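Local structure of transcriptional activator TenA-1 (Sulfolobus solfataricus P2, 2QZC) at residues A[152-155]-A[156-159]; A[188-191]-A[192-195]; A[203-207]-A[208-212]. The protein probably acts as a TenA-type thiaminase in thiamin metabolism, on an all-helical heme oxygenase-like fold. All coordinates share one frame; numbering follows the deposited sequence. Where two conformers were deposited one is given.

Overall arrangement
All three contacts are local, each made along a helix or at one of its ends. Interaction 1 starts helix 154-164 with an asparagine N-cap, interaction 2 is a regular turn inside helix 186-208, and interaction 3 closes that same helix with a Schellman motif and a salt bridge. The centres of 1 and 2 lie about 31 Å apart, on opposite sides of the chain's centre. In interaction 2, I191, F192 and S195 are buried while N190 is exposed; in interaction 3, R208 and K209 are exposed. The mid-helix turn relies on backbone bonds and apolar side chains; the two ends, where amides or carbonyls lack helical partners, recruit polar and charged side chains.

Interaction 1 (A[152-155]-A[156-159])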
loop_
_atom_site.group_PDB
_atom_site.type_symbol
_atom_site.label_atom_id
_atom_site.label_comp_id
_atom_site.label_asym_id
_atom_site.label_seq_id
_atom_site.Cartn_x
_atom_site.Cartn_y
_atom_site.Cartn_z
ATOM N N PRO A 152 -16.217 -25.560 19.621
ATOM C CA PRO A 152 -15.460 -26.720 20.061
ATOM C C PRO A 152 -14.586 -27.333 18.957
ATOM O O PRO A 152 -13.806 -28.230 19.226
ATOM C CB PRO A 152 -16.578 -27.681 20.456
ATOM C CG PRO A 152 -17.644 -27.409 19.546
ATOM C CD PRO A 152 -17.624 -25.901 19.394
ATOM N N ASN A 153 -14.709 -26.828 17.722
ATOM C CA ASN A 153 -14.006 -27.354 16.556
ATOM C C ASN A 153 -12.641 -26.696 16.421
ATOM O O ASN A 153 -12.564 -25.452 16.354
ATOM C CB ASN A 153 -14.859 -27.072 15.323
ATOM C CG ASN A 153 -14.320 -27.738 14.106
ATOM O OD1 ASN A 153 -13.335 -27.275 13.530
ATOM N ND2 ASN A 153 -14.941 -28.823 13.699
ATOM N N GLU A 154 -11.589 -27.501 16.317
ATOM C CA GLU A 154 -10.241 -26.953 16.275
ATOM C C GLU A 154 -9.964 -26.090 15.021
ATOM O O GLU A 154 -9.289 -25.058 15.121
ATOM C CB GLU A 154 -9.208 -28.071 16.409
ATOM C CG GLU A 154 -7.739 -27.624 16.449
ATOM C CD GLU A 154 -7.325 -26.683 17.587
ATOM O OE1 GLU A 154 -8.082 -26.357 18.536
ATOM O OE2 GLU A 154 -6.151 -26.244 17.536
ATOM N N VAL A 155 -10.455 -26.523 13.866
ATOM C CA VAL A 155 -10.283 -25.750 12.610
ATOM C C VAL A 155 -10.981 -24.401 12.726
ATOM O O VAL A 155 -10.372 -23.360 12.434
ATOM C CB VAL A 155 -10.778 -26.541 11.392
ATOM C CG1 VAL A 155 -10.879 -25.639 10.153
ATOM C CG2 VAL A 155 -9.842 -27.693 11.122
ATOM N N TYR A 156 -12.234 -24.390 13.186
ATOM C CA TYR A 156 -12.981 -23.124 13.321
ATOM C C TYR A 156 -12.468 -22.206 14.385
ATOM O O TYR A 156 -12.376 -20.993 14.176
ATOM C CB TYR A 156 -14.516 -23.354 13.371
ATOM C CG TYR A 156 -14.977 -24.253 12.254
ATOM C CD1 TYR A 156 -14.472 -24.113 10.948
ATOM C CD2 TYR A 156 -15.905 -25.262 12.467
ATOM C CE1 TYR A 156 -14.846 -24.939 9.940
ATOM C CE2 TYR A 156 -16.283 -26.115 11.428
ATOM C CZ TYR A 156 -15.742 -25.950 10.160
ATOM O OH TYR A 156 -16.070 -26.740 9.103
ATOM N N LYS A 157 -12.022 -22.757 15.509
ATOM C CA LYS A 157 -11.384 -21.963 16.547
ATOM C C LYS A 157 -10.082 -21.333 16.006
ATOM O O LYS A 157 -9.777 -20.170 16.273
ATOM C CB LYS A 157 -11.100 -22.855 17.791
ATOM C CG LYS A 157 -10.522 -22.118 18.969
ATOM C CD LYS A 157 -10.211 -23.046 20.176
ATOM C CE LYS A 157 -11.423 -23.597 20.823
ATOM N NZ LYS A 157 -12.332 -22.581 21.443
ATOM N N THR A 158 -9.311 -22.116 15.260
ATOM C CA THR A 158 -8.055 -21.613 14.660
ATOM C C THR A 158 -8.326 -20.462 13.689
ATOM O O THR A 158 -7.659 -19.421 13.755
ATOM C CB THR A 158 -7.286 -22.723 13.929
ATOM O OG1 THR A 158 -6.922 -23.757 14.867
ATOM C CG2 THR A 158 -5.995 -22.184 13.277
ATOM N N TRP A 159 -9.311 -20.653 12.810
ATOM C CA TRP A 159 -9.693 -19.588 11.870
ATOM C C TRP A 159 -10.095 -18.339 12.627
ATOM O O TRP A 159 -9.616 -17.233 12.325
ATOM C CB TRP A 159 -10.856 -20.082 11.005
ATOM C CG TRP A 159 -11.447 -19.025 10.084
ATOM C CD1 TRP A 159 -11.026 -18.700 8.820
ATOM C CD2 TRP A 159 -12.583 -18.222 10.351
ATOM N NE1 TRP A 159 -11.797 -17.703 8.319
ATOM C CE2 TRP A 159 -12.760 -17.370 9.221
ATOM C CE3 TRP A 159 -13.432 -18.067 11.446
ATOM C CZ2 TRP A 159 -13.786 -16.427 9.155
ATOM C CZ3 TRP A 159 -14.413 -17.112 11.407
ATOM C CH2 TRP A 159 -14.604 -16.304 10.246
#
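N153 caps the N-terminus of helix 154-164, and its side chain bonds to Y156 three residues on. The amide oxygen OD1 of N153 accepts from Y156 N at 3.1 Å, with the N-H pointing almost straight at it and lying somewhat tilted from the amide plane. With CG anti to the N153 backbone N (chi1 -172°), the amide folds back over the first turn. Asparagine suits an N-cap because its short side chain carries a carbonyl to amides that have no helical carbonyl before them. OD1 also stands over one face of the Y156 ring, toward its rim. N153 CG lies 3.4 Å from Y156 CD2, and the amide and ring planes are only 22° apart. An alanine here would remove the oxygen, and Y156 N would probably be left without its cap while part of the ring face lost its cover. The backbone of N153 begins the regular series, its O accepting from K157 N at 2.9 Å.

One residue further, E154 O takes two bonds, from T158 N and from T158 OG1, the latter at 2.7 Å; they arrive from opposite faces of the carbonyl plane. T158 can do this because its OG1 sits beside its own backbone N (chi1 -61°), turned back toward the preceding turn. V155 O in turn accepts from W159 N.

Outward, the turn is wedged among several helices. V155 and Y156 pack on L38 of helix 38-63, where F41 meets the rings of Y156 and W159 edge-to-face; Y156 OH bonds to L36 O. T158 rests on T88 and L92 of helix 85-95. On helix 127-148, Y156 touches V148 and W159 touches V144, and both aromatic residues reach M31 of helix 26-32.

Interaction 2 (A[188-191]-A[192-195]); sequences LLNI and FINS
L189 and I193 touch one turn apart on helix 186-208, in a stretch whose backbone bonds run from each carbonyl to the amide four residues later. L188 O receives F192 N, L189 O receives I193 N at 2.8 Å, N190 O receives N194 N at 3.1 Å, and I191 O receives S195 N; this is the plain alpha-helical pattern, and it satisfies each of these four carbonyls.

N190 O has a second donor. A water gives it a hydrogen bond of 2.8 Å and also reaches N194 OD1 at 3.3 Å, a weak bond, so the two residues are loosely bridged. Asparagines suit this side of the helix, which is at least partly exposed, since their amides can deal with solvent. The hydroxyl of S195 faces inward, and its needs are met outside the turn, by A133 O and H118 NE2; a small polar residue fits such a buried place.

The end of I193, CD1, lies against the branch point of L189, CG, 3.9 Å away, and I193 CD1 is also 3.7 Å from N190 OD1, the side chains of N190 and I193 running alongside each other. I193 brings CG1 beside its backbone N (chi1 -70°), which turns the branch back along the helix over L189 O. Long apolar branches four residues apart can meet in this way on a partly buried side.

Three helices border the buried side. L189 and F192 rest on L11 of helix 6-14, F192 and I193 on V15 in the loop beyond it. F192 and S195 meet P136 of helix 127-148, and I191 packs on A133 there and on Y122 of helix 110-125.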
loop_
_atom_site.group_PDB
_atom_site.type_symbol
_atom_site.label_atom_id
_atom_site.label_comp_id
_atom_site.label_asym_id
_atom_site.label_seq_id
_atom_site.Cartn_x
_atom_site.Cartn_y
_atom_site.Cartn_z
ATOM N N LEU A 188 -23.516 6.733 0.368
ATOM C CA LEU A 188 -22.503 5.915 1.012
ATOM C C LEU A 188 -23.122 4.771 1.777
ATOM O O LEU A 188 -22.643 3.633 1.728
ATOM C CB LEU A 188 -21.579 6.736 1.916
ATOM C CG LEU A 188 -20.651 7.703 1.193
ATOM C CD1 LEU A 188 -19.973 8.723 2.146
ATOM C CD2 LEU A 188 -19.529 6.960 0.480
ATOM N N LEU A 189 -24.240 5.010 2.458
ATOM C CA LEU A 189 -24.950 3.932 3.119
ATOM C C LEU A 189 -25.349 2.843 2.112
ATOM O O LEU A 189 -25.270 1.643 2.421
ATOM C CB LEU A 189 -26.193 4.465 3.858
ATOM C CG LEU A 189 -27.138 3.438 4.464
ATOM C CD1 LEU A 189 -26.424 2.515 5.458
ATOM C CD2 LEU A 189 -28.342 4.186 5.112
ATOM N N ASN A 190 -25.774 3.246 0.920
ATOM C CA ASN A 190 -26.181 2.287 -0.112
ATOM C C ASN A 190 -25.026 1.410 -0.590
ATOM O O ASN A 190 -25.237 0.220 -0.853
ATOM C CB ASN A 190 -26.888 3.005 -1.251
ATOM C CG ASN A 190 -28.302 3.441 -0.861
ATOM O OD1 ASN A 190 -28.891 2.896 0.075
ATOM N ND2 ASN A 190 -28.853 4.392 -1.619
ATOM N N ILE A 191 -23.817 1.967 -0.602
ATOM C CA ILE A 191 -22.602 1.185 -0.926
ATOM C C ILE A 191 -22.370 0.136 0.176
ATOM O O ILE A 191 -22.088 -1.046 -0.099
ATOM C CB ILE A 191 -21.372 2.102 -1.096
ATOM C CG1 ILE A 191 -21.534 2.959 -2.344
ATOM C CG2 ILE A 191 -20.054 1.289 -1.217
ATOM C CD1 ILE A 191 -20.528 4.129 -2.455
ATOM N N PHE A 192 -22.437 0.569 1.444
ATOM C CA PHE A 192 -22.274 -0.291 2.609
ATOM C C PHE A 192 -23.306 -1.421 2.557
ATOM O O PHE A 192 -22.982 -2.605 2.789
ATOM C CB PHE A 192 -22.439 0.554 3.881
ATOM C CG PHE A 192 -22.094 -0.124 5.173
ATOM C CD1 PHE A 192 -23.072 -0.815 5.889
ATOM C CD2 PHE A 192 -20.817 -0.003 5.744
ATOM C CE1 PHE A 192 -22.776 -1.407 7.111
ATOM C CE2 PHE A 192 -20.526 -0.568 6.971
ATOM C CZ PHE A 192 -21.519 -1.283 7.650
ATOM N N ILE A 193 -24.561 -1.080 2.266
ATOM C CA ILE A 193 -25.644 -2.101 2.158
ATOM C C ILE A 193 -25.285 -3.155 1.084
ATOM O O ILE A 193 -25.413 -4.346 1.334
ATOM C CB ILE A 193 -27.019 -1.454 1.820
ATOM C CG1 ILE A 193 -27.531 -0.638 3.029
ATOM C CG2 ILE A 193 -28.039 -2.524 1.380
ATOM C CD1 ILE A 193 -28.715 0.285 2.722
ATOM N N ASN A 194 -24.790 -2.699 -0.070
ATOM C CA ASN A 194 -24.386 -3.640 -1.134
ATOM C C ASN A 194 -23.294 -4.586 -0.647
ATOM O O ASN A 194 -23.370 -5.806 -0.899
ATOM C CB ASN A 194 -23.993 -2.970 -2.454
ATOM C CG ASN A 194 -25.184 -2.626 -3.318
ATOM O OD1 ASN A 194 -26.325 -3.051 -3.018
ATOM N ND2 ASN A 194 -24.950 -1.870 -4.403
ATOM N N SER A 195 -22.286 -4.062 0.065
ATOM C CA SER A 195 -21.258 -4.939 0.627
ATOM C C SER A 195 -21.816 -5.979 1.591
ATOM O O SER A 195 -21.416 -7.159 1.555
ATOM C CB SER A 195 -20.140 -4.139 1.259
ATOM O OG SER A 195 -19.380 -3.462 0.270
HETATM O O HOH W 1 -27.842 -0.455 -1.755
#

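Interaction 3 (A[203-207]-A[208-212])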
loop_
_atom_site.group_PDB
_atom_site.type_symbol
_atom_site.label_atom_id
_atom_site.label_comp_id
_atom_site.label_asym_id
_atom_site.label_seq_id
_atom_site.Cartn_x
_atom_site.Cartn_y
_atom_site.Cartn_z
ATOM N N TRP A 203 -21.442 -16.263 1.917
ATOM C CA TRP A 203 -21.669 -17.434 2.781
ATOM C C TRP A 203 -22.664 -18.380 2.119
ATOM O O TRP A 203 -22.493 -19.599 2.200
ATOM C CB TRP A 203 -22.242 -17.031 4.126
ATOM C CG TRP A 203 -21.550 -16.138 5.066
ATOM C CD1 TRP A 203 -22.117 -15.061 5.698
ATOM C CD2 TRP A 203 -20.227 -16.254 5.593
ATOM N NE1 TRP A 203 -21.239 -14.525 6.584
ATOM C CE2 TRP A 203 -20.060 -15.198 6.517
ATOM C CE3 TRP A 203 -19.147 -17.138 5.347
ATOM C CZ2 TRP A 203 -18.844 -14.969 7.223
ATOM C CZ3 TRP A 203 -17.978 -16.934 6.029
ATOM C CH2 TRP A 203 -17.842 -15.835 6.989
ATOM N N ASP A 204 -23.741 -17.853 1.525
ATOM C CA ASP A 204 -24.769 -18.631 0.767
ATOM C C ASP A 204 -24.076 -19.513 -0.302
ATOM O O ASP A 204 -24.345 -20.712 -0.472
ATOM C CB ASP A 204 -25.782 -17.730 -0.043
ATOM C CG ASP A 204 -26.779 -16.851 0.804
ATOM O OD1 ASP A 204 -26.984 -17.148 1.983
ATOM O OD2 ASP A 204 -27.353 -15.828 0.236
ATOM N N ALA A 205 -23.210 -18.875 -1.077
ATOM C CA ALA A 205 -22.536 -19.519 -2.201
ATOM C C ALA A 205 -21.594 -20.629 -1.748
ATOM O O ALA A 205 -21.417 -21.633 -2.470
ATOM C CB ALA A 205 -21.788 -18.474 -3.038
ATOM N N SER A 206 -21.015 -20.471 -0.552
ATOM C CA SER A 206 -20.151 -21.498 0.023
ATOM C C SER A 206 -21.009 -22.676 0.511
ATOM O O SER A 206 -20.650 -23.828 0.257
ATOM C CB SER A 206 -19.243 -20.928 1.106
ATOM O OG SER A 206 -18.186 -20.159 0.534
ATOM N N LEU A 207 -22.123 -22.422 1.208
ATOM C CA LEU A 207 -23.005 -23.543 1.629
ATOM C C LEU A 207 -23.475 -24.391 0.438
ATOM O O LEU A 207 -23.592 -25.608 0.542
ATOM C CB LEU A 207 -24.194 -23.017 2.449
ATOM C CG LEU A 207 -23.898 -22.443 3.820
ATOM C CD1 LEU A 207 -25.179 -21.855 4.467
ATOM C CD2 LEU A 207 -23.270 -23.494 4.746
ATOM N N ARG A 208 -23.713 -23.753 -0.708
ATOM C CA ARG A 208 -24.166 -24.427 -1.918
ATOM C C ARG A 208 -23.024 -24.980 -2.760
ATOM O O ARG A 208 -23.280 -25.749 -3.705
ATOM C CB ARG A 208 -24.937 -23.444 -2.807
ATOM C CG ARG A 208 -26.251 -22.924 -2.244
ATOM C CD ARG A 208 -27.032 -22.194 -3.310
ATOM N NE ARG A 208 -26.332 -20.998 -3.789
ATOM C CZ ARG A 208 -26.598 -19.738 -3.465
ATOM N NH1 ARG A 208 -27.587 -19.402 -2.674
ATOM N NH2 ARG A 208 -25.850 -18.758 -3.966
ATOM N N LYS A 209 -21.775 -24.578 -2.485
ATOM C CA LYS A 209 -20.635 -24.855 -3.346
ATOM C C LYS A 209 -20.970 -24.470 -4.790
ATOM O O LYS A 209 -20.895 -25.288 -5.712
ATOM C CB LYS A 209 -20.110 -26.291 -3.206
ATOM C CG LYS A 209 -19.577 -26.566 -1.808
ATOM C CD LYS A 209 -18.702 -27.832 -1.702
ATOM C CE LYS A 209 -19.385 -29.055 -2.192
ATOM N NZ LYS A 209 -18.363 -30.179 -2.192
ATOM N N ASP A 210 -21.307 -23.191 -4.991
ATOM C CA ASP A 210 -21.670 -22.676 -6.318
ATOM C C ASP A 210 -20.579 -22.876 -7.367
ATOM O O ASP A 210 -19.405 -22.928 -7.040
ATOM C CB ASP A 210 -21.983 -21.185 -6.289
ATOM C CG ASP A 210 -23.319 -20.830 -5.692
ATOM O OD1 ASP A 210 -24.204 -21.728 -5.515
ATOM O OD2 ASP A 210 -23.511 -19.603 -5.476
ATOM N N PRO A 211 -20.961 -22.956 -8.663
ATOM C CA PRO A 211 -19.963 -23.098 -9.729
ATOM C C PRO A 211 -18.863 -22.037 -9.705
ATOM O O PRO A 211 -19.157 -20.846 -9.629
ATOM C CB PRO A 211 -20.780 -22.933 -11.006
ATOM C CG PRO A 211 -22.148 -23.430 -10.625
ATOM C CD PRO A 211 -22.342 -22.999 -9.197
ATOM N N THR A 212 -17.628 -22.487 -9.815
ATOM C CA THR A 212 -16.449 -21.618 -9.770
ATOM C C THR A 212 -15.892 -21.394 -11.174
ATOM O O THR A 212 -14.756 -21.726 -11.467
ATOM C CB THR A 212 -15.428 -22.202 -8.802
ATOM O OG1 THR A 212 -15.133 -23.565 -9.186
ATOM C CG2 THR A 212 -15.930 -22.205 -7.336
HETATM O O HOH W 2 -27.929 -16.524 -2.285
#
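R208 folds its side chain back over the last turn of helix 186-208, along the peptide of D204 and A205. Its CB lies 3.6 Å from D204 O and CG closer still, at 3.4 Å, while R208 N donates to that oxygen. CD passes farther from it. A bend at chi3 (-64°) then lays the guanidinium flat, with D204 O above the centre of one face, 3.9 Å from R208 CZ. From its edge, NE bonds to D210 OD1 at 2.8 Å and NH2 to D210 OD2 at 2.9 Å, a side-on, two-pronged salt bridge. At the tip, NH1 is 3.6 Å from D204 CB and donates to a water; in the conformer of D204 given, one of two, that water donates to OD2, and OD1 bonds to H25.

Beneath, the backbone ends the helix. K209 takes positive phi, with K209 N bonding to S206 O and D210 N to A205 O, a Schellman motif; the lysine itself leads outward to a salt bridge with D39.

Arginine's length and flat, multiply donating head suit this place. The two parallel bonds probably hold guanidinium and carboxylate in their relative orientation, and cationic groups beside the carbonyl end of a helix are probably favoured by its dipole.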